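Local coordinates for ferritin heavy chain (Trichoplusia ni, PDB 1Z6O), which forms, with light chains, the 24-subunit shell of a secreted iron-storage protein and probably oxidises the ferrous iron that it takes up, at residues L37-M42 and E110-M115; I75-M80 and Y139-Y144; S122-I127 and D148-Q153. All blocks are in the same frame, centred on the assembly; numbering follows the deposited sequence.

Interaction 1 of 3, residues L37-M42 and E110-M115; sequences LQYLAM and EHALSM
Gln-38 and Met-115 meet between two antiparallel helices, and the glutamine lies along the methionine with its stem and turns to other partners with its amide. Its CB rests on the methionine methyl, Gln-38 CB lying 3.8 Å from Met-115 CE, and the next carbon lies against the sulfur, with Gln-38 CG 3.7 Å from Met-115 SD. A bend at chi2 (61°) then lifts the amide off the methionine, and Gln-38 CD comes within 3.9 Å of His-111 CE1. At the tip, Gln-38 OE1 accepts a hydrogen bond from a water, which sits at the edge of the imidazole, in its plane, and also bonds His-111 NE2; Gln-38 NE2 goes to the carbonyl of Arg-99. Glutamine suits both demands, an aliphatic stem for the methionine and an amide for water and carbonyl. His-111 ND1 is hydrogen-bonded to Trp-102, while the extended chain of Met-42 brings its methyl beside the same ring, Met-42 CE 3.4 Å from His-111 ND1.

Deeper in, Met-115 folds at chi3 (52°) and lays CE over one face of Tyr-39, 4.0 Å from the ring centroid, a CH-pi contact with the sulfur above the same ring at longer range. Ala-112 is small enough to let the ring edge in, its CB 3.8 Å from Tyr-39 OH. That hydroxyl bonds Glu-116, a probable ligand of the second iron, and a phenylalanine here would probably cost this carboxylate one hydrogen-bond partner and let it turn more freely. The Met-aromatic contact packs helices 19-47 and 105-132 of the ferritin four-helix bundle; the Tyr-39 to Glu-116 bond is consistent with a second-shell role at the diiron ferroxidase site.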
loop_
_atom_site.group_PDB
_atom_site.type_symbol
_atom_site.label_atom_id
_atom_site.label_comp_id
_atom_site.label_asym_id
_atom_site.label_seq_id
_atom_site.Cartn_x
_atom_site.Cartn_y
_atom_site.Cartn_z
ATOM N N LEU M 37 -1.399 -47.953 20.859
ATOM C CA LEU M 37 -2.598 -48.773 20.657
ATOM C C LEU M 37 -3.571 -48.653 21.825
ATOM O O LEU M 37 -4.787 -48.654 21.626
ATOM C CB LEU M 37 -2.217 -50.246 20.461
ATOM C CG LEU M 37 -1.187 -50.495 19.347
ATOM C CD1 LEU M 37 -0.877 -51.981 19.233
ATOM C CD2 LEU M 37 -1.724 -49.978 18.038
ATOM N N GLN M 38 -3.048 -48.552 23.042
ATOM C CA GLN M 38 -3.932 -48.429 24.199
ATOM C C GLN M 38 -4.638 -47.061 24.170
ATOM O O GLN M 38 -5.807 -46.957 24.542
ATOM C CB GLN M 38 -3.144 -48.618 25.510
ATOM C CG GLN M 38 -4.024 -48.528 26.764
ATOM C CD GLN M 38 -5.105 -49.604 26.794
ATOM O OE1 GLN M 38 -4.870 -50.719 27.247
ATOM N NE2 GLN M 38 -6.290 -49.274 26.285
ATOM N N TYR M 39 -3.935 -46.012 23.733
ATOM C CA TYR M 39 -4.560 -44.688 23.627
ATOM C C TYR M 39 -5.615 -44.687 22.518
ATOM O O TYR M 39 -6.633 -44.003 22.639
ATOM C CB TYR M 39 -3.510 -43.601 23.352
ATOM C CG TYR M 39 -2.797 -43.131 24.602
ATOM C CD1 TYR M 39 -1.404 -43.049 24.653
ATOM C CD2 TYR M 39 -3.527 -42.707 25.717
ATOM C CE1 TYR M 39 -0.745 -42.543 25.794
ATOM C CE2 TYR M 39 -2.887 -42.199 26.851
ATOM C CZ TYR M 39 -1.503 -42.118 26.884
ATOM O OH TYR M 39 -0.896 -41.583 28.000
ATOM N N LEU M 40 -5.384 -45.430 21.433
ATOM C CA LEU M 40 -6.398 -45.493 20.368
ATOM C C LEU M 40 -7.691 -46.062 20.940
ATOM O O LEU M 40 -8.782 -45.625 20.582
ATOM C CB LEU M 40 -5.974 -46.412 19.209
ATOM C CG LEU M 40 -5.058 -45.906 18.098
ATOM C CD1 LEU M 40 -4.891 -47.026 17.045
ATOM C CD2 LEU M 40 -5.671 -44.650 17.453
ATOM N N ALA M 41 -7.571 -47.068 21.804
ATOM C CA ALA M 41 -8.760 -47.677 22.399
ATOM C C ALA M 41 -9.481 -46.685 23.316
ATOM O O ALA M 41 -10.711 -46.715 23.417
ATOM C CB ALA M 41 -8.377 -48.956 23.172
ATOM N N MET M 42 -8.734 -45.811 23.994
ATOM C CA MET M 42 -9.372 -44.804 24.843
ATOM C C MET M 42 -10.107 -43.806 23.955
ATOM O O MET M 42 -11.229 -43.400 24.258
ATOM C CB MET M 42 -8.342 -44.052 25.691
ATOM C CG MET M 42 -7.705 -44.891 26.783
ATOM S SD MET M 42 -6.680 -43.823 27.866
ATOM C CE MET M 42 -6.067 -45.045 29.053
ATOM N N GLU M 110 -6.479 -41.575 35.067
ATOM C CA GLU M 110 -5.624 -42.285 36.022
ATOM C C GLU M 110 -4.907 -43.445 35.350
ATOM O O GLU M 110 -3.759 -43.753 35.678
ATOM C CB GLU M 110 -6.450 -42.788 37.216
ATOM C CG GLU M 110 -6.968 -41.637 38.097
ATOM C CD GLU M 110 -7.664 -42.133 39.369
ATOM O OE1 GLU M 110 -8.154 -43.277 39.377
ATOM O OE2 GLU M 110 -7.742 -41.374 40.355
ATOM N N HIS M 111 -5.584 -44.101 34.415
ATOM C CA HIS M 111 -4.954 -45.201 33.689
ATOM C C HIS M 111 -3.830 -44.599 32.818
ATOM O O HIS M 111 -2.724 -45.133 32.764
ATOM C CB HIS M 111 -5.988 -45.915 32.796
ATOM C CG HIS M 111 -5.427 -47.080 32.034
ATOM N ND1 HIS M 111 -6.137 -47.740 31.055
ATOM C CD2 HIS M 111 -4.222 -47.695 32.101
ATOM C CE1 HIS M 111 -5.394 -48.710 30.550
ATOM N NE2 HIS M 111 -4.228 -48.705 31.167
ATOM N N ALA M 112 -4.108 -43.484 32.137
ATOM C CA ALA M 112 -3.073 -42.845 31.310
ATOM C C ALA M 112 -1.868 -42.443 32.177
ATOM O O ALA M 112 -0.714 -42.624 31.780
ATOM C CB ALA M 112 -3.634 -41.602 30.609
ATOM N N LEU M 113 -2.136 -41.886 33.352
ATOM C CA LEU M 113 -1.050 -41.477 34.250
ATOM C C LEU M 113 -0.188 -42.692 34.623
ATOM O O LEU M 113 1.039 -42.619 34.639
ATOM C CB LEU M 113 -1.627 -40.831 35.520
ATOM C CG LEU M 113 -0.646 -40.409 36.631
ATOM C CD1 LEU M 113 0.424 -39.456 36.069
ATOM C CD2 LEU M 113 -1.442 -39.723 37.762
ATOM N N SER M 114 -0.838 -43.811 34.915
ATOM C CA SER M 114 -0.128 -45.040 35.266
ATOM C C SER M 114 0.681 -45.579 34.071
ATOM O O SER M 114 1.795 -46.076 34.239
ATOM C CB SER M 114 -1.144 -46.087 35.752
ATOM O OG SER M 114 -0.522 -47.341 35.914
ATOM N N MET M 115 0.121 -45.490 32.866
ATOM C CA MET M 115 0.836 -45.930 31.662
ATOM C C MET M 115 2.082 -45.051 31.475
ATOM O O MET M 115 3.162 -45.548 31.164
ATOM C CB MET M 115 -0.034 -45.765 30.400
ATOM C CG MET M 115 -1.280 -46.638 30.318
ATOM S SD MET M 115 -2.367 -46.080 28.932
ATOM C CE MET M 115 -1.130 -46.061 27.563
HETATM O O HOH W 1 -3.136 -51.171 29.402
#

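Interaction 2 of 3, residues I75-M80 and Y139-Y144; sequences IEYLLM and YHLVDY
The helical turns carrying Tyr-77 and Leu-141 run nearly antiparallel, at 164°, with their axes 12.3 Å apart at closest approach. The closest pair of CA atoms across the two segments, Tyr-77 CA and Leu-141 CA, are still 8.3 Å apart, a wide spacing that calls for a large side chain to bridge it. Tyr-77 does so. With CG anti to the backbone N (chi1 -173°), its ring reaches straight across, and Leu-141 CD1 lies over the centre of one face, 3.7 Å from the Tyr-77 ring centroid, in a CH-pi contact. A branched leucine suits this place because one methyl can sit on the ring while CB, 3.5 Å from Tyr-77 OH, packs by the hydroxyl.

The pair joins the C-terminal end of helix 54-80 to the start of helix 139-168, neighbouring members of the ferritin four-helix bundle, close to one end of it. Here Tyr-77 OH and His-140 ND1 are hydrogen-bonded at 2.7 Å; the nitrogen lies in the plane of the phenol and the oxygen in that of the imidazole, so the two rings meet rim to rim. Arg-81 gives the hydroxyl a second polar partner. The far nitrogen of His-140 bonds Glu-151 of a neighbouring copy of this protein, so the histidine carries the contact on into the subunit interface.

Tyr-144 completes the aromatic cluster: its ring is turned only 21° from that of Tyr-77 but slid well aside, with Tyr-144 CD2 3.6 Å from Tyr-77 CD1. Met-80, bent at its thioether, brings its methyl CE to 4.0 Å from His-140 CE1.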
loop_
_atom_site.group_PDB
_atom_site.type_symbol
_atom_site.label_atom_id
_atom_site.label_comp_id
_atom_site.label_asym_id
_atom_site.label_seq_id
_atom_site.Cartn_x
_atom_site.Cartn_y
_atom_site.Cartn_z
ATOM N N ILE M 75 13.423 -45.340 16.669
ATOM C CA ILE M 75 13.865 -46.072 15.482
ATOM C C ILE M 75 14.868 -45.210 14.698
ATOM O O ILE M 75 15.909 -45.708 14.251
ATOM C CB ILE M 75 12.660 -46.430 14.569
ATOM C CG1 ILE M 75 11.809 -47.512 15.252
ATOM C CG2 ILE M 75 13.156 -46.905 13.185
ATOM C CD1 ILE M 75 10.435 -47.728 14.595
ATOM N N GLU M 76 14.564 -43.924 14.523
ATOM C CA GLU M 76 15.484 -43.037 13.798
ATOM C C GLU M 76 16.836 -42.947 14.503
ATOM O O GLU M 76 17.871 -42.820 13.852
ATOM C CB GLU M 76 14.904 -41.618 13.666
ATOM C CG GLU M 76 13.681 -41.530 12.753
ATOM C CD GLU M 76 14.032 -41.627 11.275
ATOM O OE1 GLU M 76 13.130 -41.951 10.473
ATOM O OE2 GLU M 76 15.202 -41.366 10.906
ATOM N N TYR M 77 16.833 -42.983 15.833
ATOM C CA TYR M 77 18.100 -42.907 16.561
ATOM C C TYR M 77 18.944 -44.150 16.225
ATOM O O TYR M 77 20.132 -44.047 15.921
ATOM C CB TYR M 77 17.857 -42.840 18.083
ATOM C CG TYR M 77 19.146 -42.590 18.834
ATOM C CD1 TYR M 77 19.550 -41.289 19.139
ATOM C CD2 TYR M 77 20.027 -43.640 19.114
ATOM C CE1 TYR M 77 20.812 -41.033 19.693
ATOM C CE2 TYR M 77 21.293 -43.399 19.665
ATOM C CZ TYR M 77 21.677 -42.092 19.943
ATOM O OH TYR M 77 22.947 -41.830 20.411
ATOM N N LEU M 78 18.335 -45.330 16.286
ATOM C CA LEU M 78 19.075 -46.555 15.963
ATOM C C LEU M 78 19.630 -46.496 14.531
ATOM O O LEU M 78 20.771 -46.889 14.281
ATOM C CB LEU M 78 18.168 -47.791 16.115
ATOM C CG LEU M 78 17.686 -48.105 17.546
ATOM C CD1 LEU M 78 16.834 -49.375 17.532
ATOM C CD2 LEU M 78 18.889 -48.290 18.480
ATOM N N LEU M 79 18.826 -46.009 13.590
ATOM C CA LEU M 79 19.269 -45.923 12.194
ATOM C C LEU M 79 20.463 -44.979 12.062
ATOM O O LEU M 79 21.404 -45.254 11.311
ATOM C CB LEU M 79 18.121 -45.428 11.294
ATOM C CG LEU M 79 16.944 -46.403 11.099
ATOM C CD1 LEU M 79 15.739 -45.645 10.514
ATOM C CD2 LEU M 79 17.373 -47.556 10.163
ATOM N N MET M 80 20.420 -43.859 12.781
ATOM C CA MET M 80 21.516 -42.891 12.730
ATOM C C MET M 80 22.825 -43.514 13.230
ATOM O O MET M 80 23.904 -43.186 12.730
ATOM C CB MET M 80 21.188 -41.654 13.588
ATOM C CG MET M 80 22.392 -40.715 13.781
ATOM S SD MET M 80 22.067 -39.314 14.887
ATOM C CE MET M 80 22.059 -40.211 16.509
ATOM N N TYR M 139 27.302 -42.362 26.122
ATOM C CA TYR M 139 27.007 -41.002 26.568
ATOM C C TYR M 139 25.924 -40.278 25.778
ATOM O O TYR M 139 25.022 -39.671 26.355
ATOM C CB TYR M 139 28.274 -40.137 26.522
ATOM C CG TYR M 139 29.412 -40.675 27.364
ATOM C CD1 TYR M 139 30.564 -41.185 26.765
ATOM C CD2 TYR M 139 29.338 -40.661 28.757
ATOM C CE1 TYR M 139 31.626 -41.668 27.534
ATOM C CE2 TYR M 139 30.398 -41.144 29.542
ATOM C CZ TYR M 139 31.534 -41.642 28.916
ATOM O OH TYR M 139 32.591 -42.089 29.672
ATOM N N HIS M 140 26.031 -40.328 24.458
ATOM C CA HIS M 140 25.084 -39.603 23.632
ATOM C C HIS M 140 23.650 -40.102 23.716
ATOM O O HIS M 140 22.722 -39.297 23.831
ATOM C CB HIS M 140 25.552 -39.585 22.177
ATOM C CG HIS M 140 24.695 -38.728 21.297
ATOM N ND1 HIS M 140 23.700 -39.248 20.495
ATOM C CD2 HIS M 140 24.643 -37.383 21.141
ATOM C CE1 HIS M 140 23.072 -38.258 19.880
ATOM N NE2 HIS M 140 23.623 -37.115 20.255
ATOM N N LEU M 141 23.448 -41.414 23.667
ATOM C CA LEU M 141 22.082 -41.926 23.754
ATOM C C LEU M 141 21.502 -41.657 25.141
ATOM O O LEU M 141 20.336 -41.297 25.269
ATOM C CB LEU M 141 22.033 -43.434 23.435
ATOM C CG LEU M 141 20.652 -44.113 23.591
ATOM C CD1 LEU M 141 19.564 -43.341 22.830
ATOM C CD2 LEU M 141 20.748 -45.559 23.068
ATOM N N VAL M 142 22.309 -41.829 26.183
ATOM C CA VAL M 142 21.831 -41.561 27.541
ATOM C C VAL M 142 21.343 -40.105 27.632
ATOM O O VAL M 142 20.276 -39.813 28.184
ATOM C CB VAL M 142 22.960 -41.824 28.565
ATOM C CG1 VAL M 142 22.608 -41.214 29.941
ATOM C CG2 VAL M 142 23.176 -43.352 28.689
ATOM N N ASP M 143 22.129 -39.203 27.065
ATOM C CA ASP M 143 21.804 -37.775 27.057
ATOM C C ASP M 143 20.517 -37.505 26.273
ATOM O O ASP M 143 19.676 -36.709 26.690
ATOM C CB ASP M 143 22.953 -36.994 26.413
ATOM C CG ASP M 143 22.635 -35.514 26.267
ATOM O OD1 ASP M 143 22.712 -34.830 27.285
ATOM O OD2 ASP M 143 22.288 -35.057 25.156
ATOM N N TYR M 144 20.369 -38.167 25.133
ATOM C CA TYR M 144 19.178 -38.010 24.302
ATOM C C TYR M 144 17.919 -38.486 25.041
ATOM O O TYR M 144 16.884 -37.805 25.053
ATOM C CB TYR M 144 19.352 -38.813 23.013
ATOM C CG TYR M 144 18.179 -38.718 22.066
ATOM C CD1 TYR M 144 17.770 -37.483 21.556
ATOM C CD2 TYR M 144 17.496 -39.859 21.658
ATOM C CE1 TYR M 144 16.709 -37.389 20.655
ATOM C CE2 TYR M 144 16.430 -39.778 20.750
ATOM C CZ TYR M 144 16.048 -38.539 20.255
ATOM O OH TYR M 144 15.016 -38.447 19.351
#

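Interaction 3 of 3, residues S122-I127 and D148-Q153; sequences SIRNVI and DFLEEQ
Phe-149 is the first residue of 148-153 to meet the facing turn, and it does so with its root: Phe-149 CB lies 4.0 Å from Ile-123 CD1. The same isoleucine methyl comes to the edge of the phenyl ring, near its plane, while the ring itself swings off toward helix 54-80. A phenyl suits this place because its edge takes the methyl while the rest of the ring packs on Leu-74 and Lys-73 of that helix. A wider pi-type turn marks the helix at 148-150.

Leu-150 follows, the residue nearest the partner in backbone terms, with Leu-150 CA 7.3 Å from Ile-123 CA. Its two methyls are shared out. Leu-150 CD2 lies alongside the first isoleucine, 3.7 Å from Ile-123 CG2; Leu-150 CD1 meets the second tip to tip, 3.7 Å from Ile-127 CD1. In both isoleucines chi2 near 180° (163° in Ile-123) extends the CG1 branch, and CD1 reaches across at its end. Arg-124 passes the leucine nearly at a right angle and offers it only methylene, Arg-124 CG standing 4.1 Å from Leu-150 CD2. Its guanidinium leads on to a neighbouring copy of this protein, where it bonds the carbonyl of Asn-137 and makes a cation-pi contact with Phe-136.

One turn later Gln-153 adds its stem, Gln-153 CG 3.8 Å from Ile-123 CD1. The chain bends at chi2, and NE2 is held by Glu-116 and Thr-120; the side chain comes to about 4 Å from the bound iron at nearest atoms. With no hydrogen bond between the segments, this antiparallel pairing of helices 105-132 and 139-168 rests on branched methyls and alkyl stems, while the polar ends of Arg-124 and Gln-153 serve the subunit interface and the surroundings of the iron site.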
loop_
_atom_site.group_PDB
_atom_site.type_symbol
_atom_site.label_atom_id
_atom_site.label_comp_id
_atom_site.label_asym_id
_atom_site.label_seq_id
_atom_site.Cartn_x
_atom_site.Cartn_y
_atom_site.Cartn_z
ATOM N N SER M 122 10.510 -47.332 32.490
ATOM C CA SER M 122 11.164 -48.126 31.456
ATOM C C SER M 122 12.293 -47.333 30.770
ATOM O O SER M 122 13.371 -47.874 30.507
ATOM C CB SER M 122 10.121 -48.599 30.428
ATOM O OG SER M 122 10.758 -49.301 29.377
ATOM N N ILE M 123 12.060 -46.053 30.477
ATOM C CA ILE M 123 13.105 -45.234 29.851
ATOM C C ILE M 123 14.303 -45.108 30.807
ATOM O O ILE M 123 15.452 -45.161 30.378
ATOM C CB ILE M 123 12.560 -43.818 29.486
ATOM C CG1 ILE M 123 11.572 -43.951 28.312
ATOM C CG2 ILE M 123 13.720 -42.874 29.089
ATOM C CD1 ILE M 123 10.682 -42.737 28.121
ATOM N N ARG M 124 14.037 -44.935 32.101
ATOM C CA ARG M 124 15.130 -44.842 33.070
ATOM C C ARG M 124 15.925 -46.159 33.059
ATOM O O ARG M 124 17.144 -46.154 33.243
ATOM C CB ARG M 124 14.585 -44.519 34.480
ATOM C CG ARG M 124 14.091 -43.042 34.632
ATOM C CD ARG M 124 13.394 -42.824 35.993
ATOM N NE ARG M 124 14.226 -43.402 37.037
ATOM C CZ ARG M 124 15.281 -42.806 37.575
ATOM N NH1 ARG M 124 15.626 -41.576 37.209
ATOM N NH2 ARG M 124 16.067 -43.489 38.397
ATOM N N ASN M 125 15.247 -47.284 32.841
ATOM C CA ASN M 125 15.958 -48.563 32.763
ATOM C C ASN M 125 16.772 -48.685 31.474
ATOM O O ASN M 125 17.811 -49.338 31.460
ATOM C CB ASN M 125 14.987 -49.740 32.902
ATOM C CG ASN M 125 14.574 -49.958 34.347
ATOM O OD1 ASN M 125 15.384 -49.782 35.259
ATOM N ND2 ASN M 125 13.326 -50.345 34.565
ATOM N N VAL M 126 16.314 -48.067 30.386
ATOM C CA VAL M 126 17.101 -48.090 29.142
ATOM C C VAL M 126 18.361 -47.250 29.405
ATOM O O VAL M 126 19.478 -47.614 29.017
ATOM C CB VAL M 126 16.331 -47.455 27.952
ATOM C CG1 VAL M 126 17.223 -47.447 26.692
ATOM C CG2 VAL M 126 15.035 -48.248 27.679
ATOM N N ILE M 127 18.175 -46.109 30.065
ATOM C CA ILE M 127 19.301 -45.240 30.390
ATOM C C ILE M 127 20.337 -46.017 31.226
ATOM O O ILE M 127 21.543 -45.968 30.947
ATOM C CB ILE M 127 18.810 -43.984 31.167
ATOM C CG1 ILE M 127 18.120 -43.022 30.182
ATOM C CG2 ILE M 127 19.984 -43.292 31.869
ATOM C CD1 ILE M 127 17.328 -41.899 30.878
ATOM N N ASP M 148 15.413 -35.418 26.103
ATOM C CA ASP M 148 14.248 -35.380 25.227
ATOM C C ASP M 148 13.102 -36.228 25.763
ATOM O O ASP M 148 12.026 -35.718 26.063
ATOM C CB ASP M 148 14.614 -35.885 23.836
ATOM C CG ASP M 148 15.265 -34.820 22.984
ATOM O OD1 ASP M 148 14.547 -34.198 22.167
ATOM O OD2 ASP M 148 16.487 -34.598 23.138
ATOM N N PHE M 149 13.340 -37.527 25.889
ATOM C CA PHE M 149 12.288 -38.419 26.353
ATOM C C PHE M 149 11.834 -38.207 27.785
ATOM O O PHE M 149 10.633 -38.092 28.021
ATOM C CB PHE M 149 12.692 -39.877 26.119
ATOM C CG PHE M 149 12.508 -40.312 24.690
ATOM C CD1 PHE M 149 13.340 -39.820 23.693
ATOM C CD2 PHE M 149 11.438 -41.128 24.331
ATOM C CE1 PHE M 149 13.103 -40.127 22.345
ATOM C CE2 PHE M 149 11.193 -41.438 22.988
ATOM C CZ PHE M 149 12.026 -40.933 21.999
ATOM N N LEU M 150 12.753 -38.141 28.746
ATOM C CA LEU M 150 12.308 -37.934 30.128
ATOM C C LEU M 150 11.649 -36.566 30.295
ATOM O O LEU M 150 10.704 -36.417 31.067
ATOM C CB LEU M 150 13.469 -38.090 31.121
ATOM C CG LEU M 150 13.950 -39.536 31.329
ATOM C CD1 LEU M 150 14.998 -39.575 32.466
ATOM C CD2 LEU M 150 12.753 -40.434 31.698
ATOM N N GLU M 151 12.140 -35.567 29.574
ATOM C CA GLU M 151 11.552 -34.224 29.653
ATOM C C GLU M 151 10.055 -34.313 29.307
ATOM O O GLU M 151 9.192 -33.814 30.041
ATOM C CB GLU M 151 12.262 -33.296 28.662
ATOM C CG GLU M 151 11.625 -31.922 28.482
ATOM C CD GLU M 151 11.700 -31.068 29.732
ATOM O OE1 GLU M 151 12.487 -31.406 30.644
ATOM O OE2 GLU M 151 10.983 -30.047 29.801
ATOM N N GLU M 152 9.749 -34.970 28.195
ATOM C CA GLU M 152 8.361 -35.124 27.770
ATOM C C GLU M 152 7.562 -35.941 28.797
ATOM O O GLU M 152 6.387 -35.651 29.064
ATOM C CB GLU M 152 8.305 -35.820 26.406
ATOM C CG GLU M 152 7.119 -35.396 25.576
ATOM C CD GLU M 152 7.208 -33.934 25.141
ATOM O OE1 GLU M 152 6.187 -33.391 24.663
ATOM O OE2 GLU M 152 8.300 -33.332 25.274
ATOM N N GLN M 153 8.191 -36.967 29.367
ATOM C CA GLN M 153 7.509 -37.802 30.358
ATOM C C GLN M 153 7.110 -37.044 31.612
ATOM O O GLN M 153 5.964 -37.144 32.055
ATOM C CB GLN M 153 8.388 -38.990 30.791
ATOM C CG GLN M 153 8.527 -40.102 29.742
ATOM C CD GLN M 153 7.181 -40.528 29.188
ATOM O OE1 GLN M 153 6.866 -40.250 28.032
ATOM N NE2 GLN M 153 6.367 -41.183 30.019
#

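How the interactions relate
From the N terminus, 37-42 opens interaction 1 on helix 19-47, and 75-80 opens interaction 2 on helix 54-80 before 110-115 closes the first loop, so the two cross. Interaction 3 opens at 122-127, after interaction 1 has closed, and these two stand in series along helix 105-132, centres about 18 Å apart. Residues 139-144 then close interaction 2 inside the short span that 148-153 ends, a second crossing. Interactions 2 and 3 touch on helix 139-168, Tyr-144 CE2 lying 3.7 Å from Phe-149 CE1, whereas 1 and 2 stay apart. Together they tie all four long helices into the bundle.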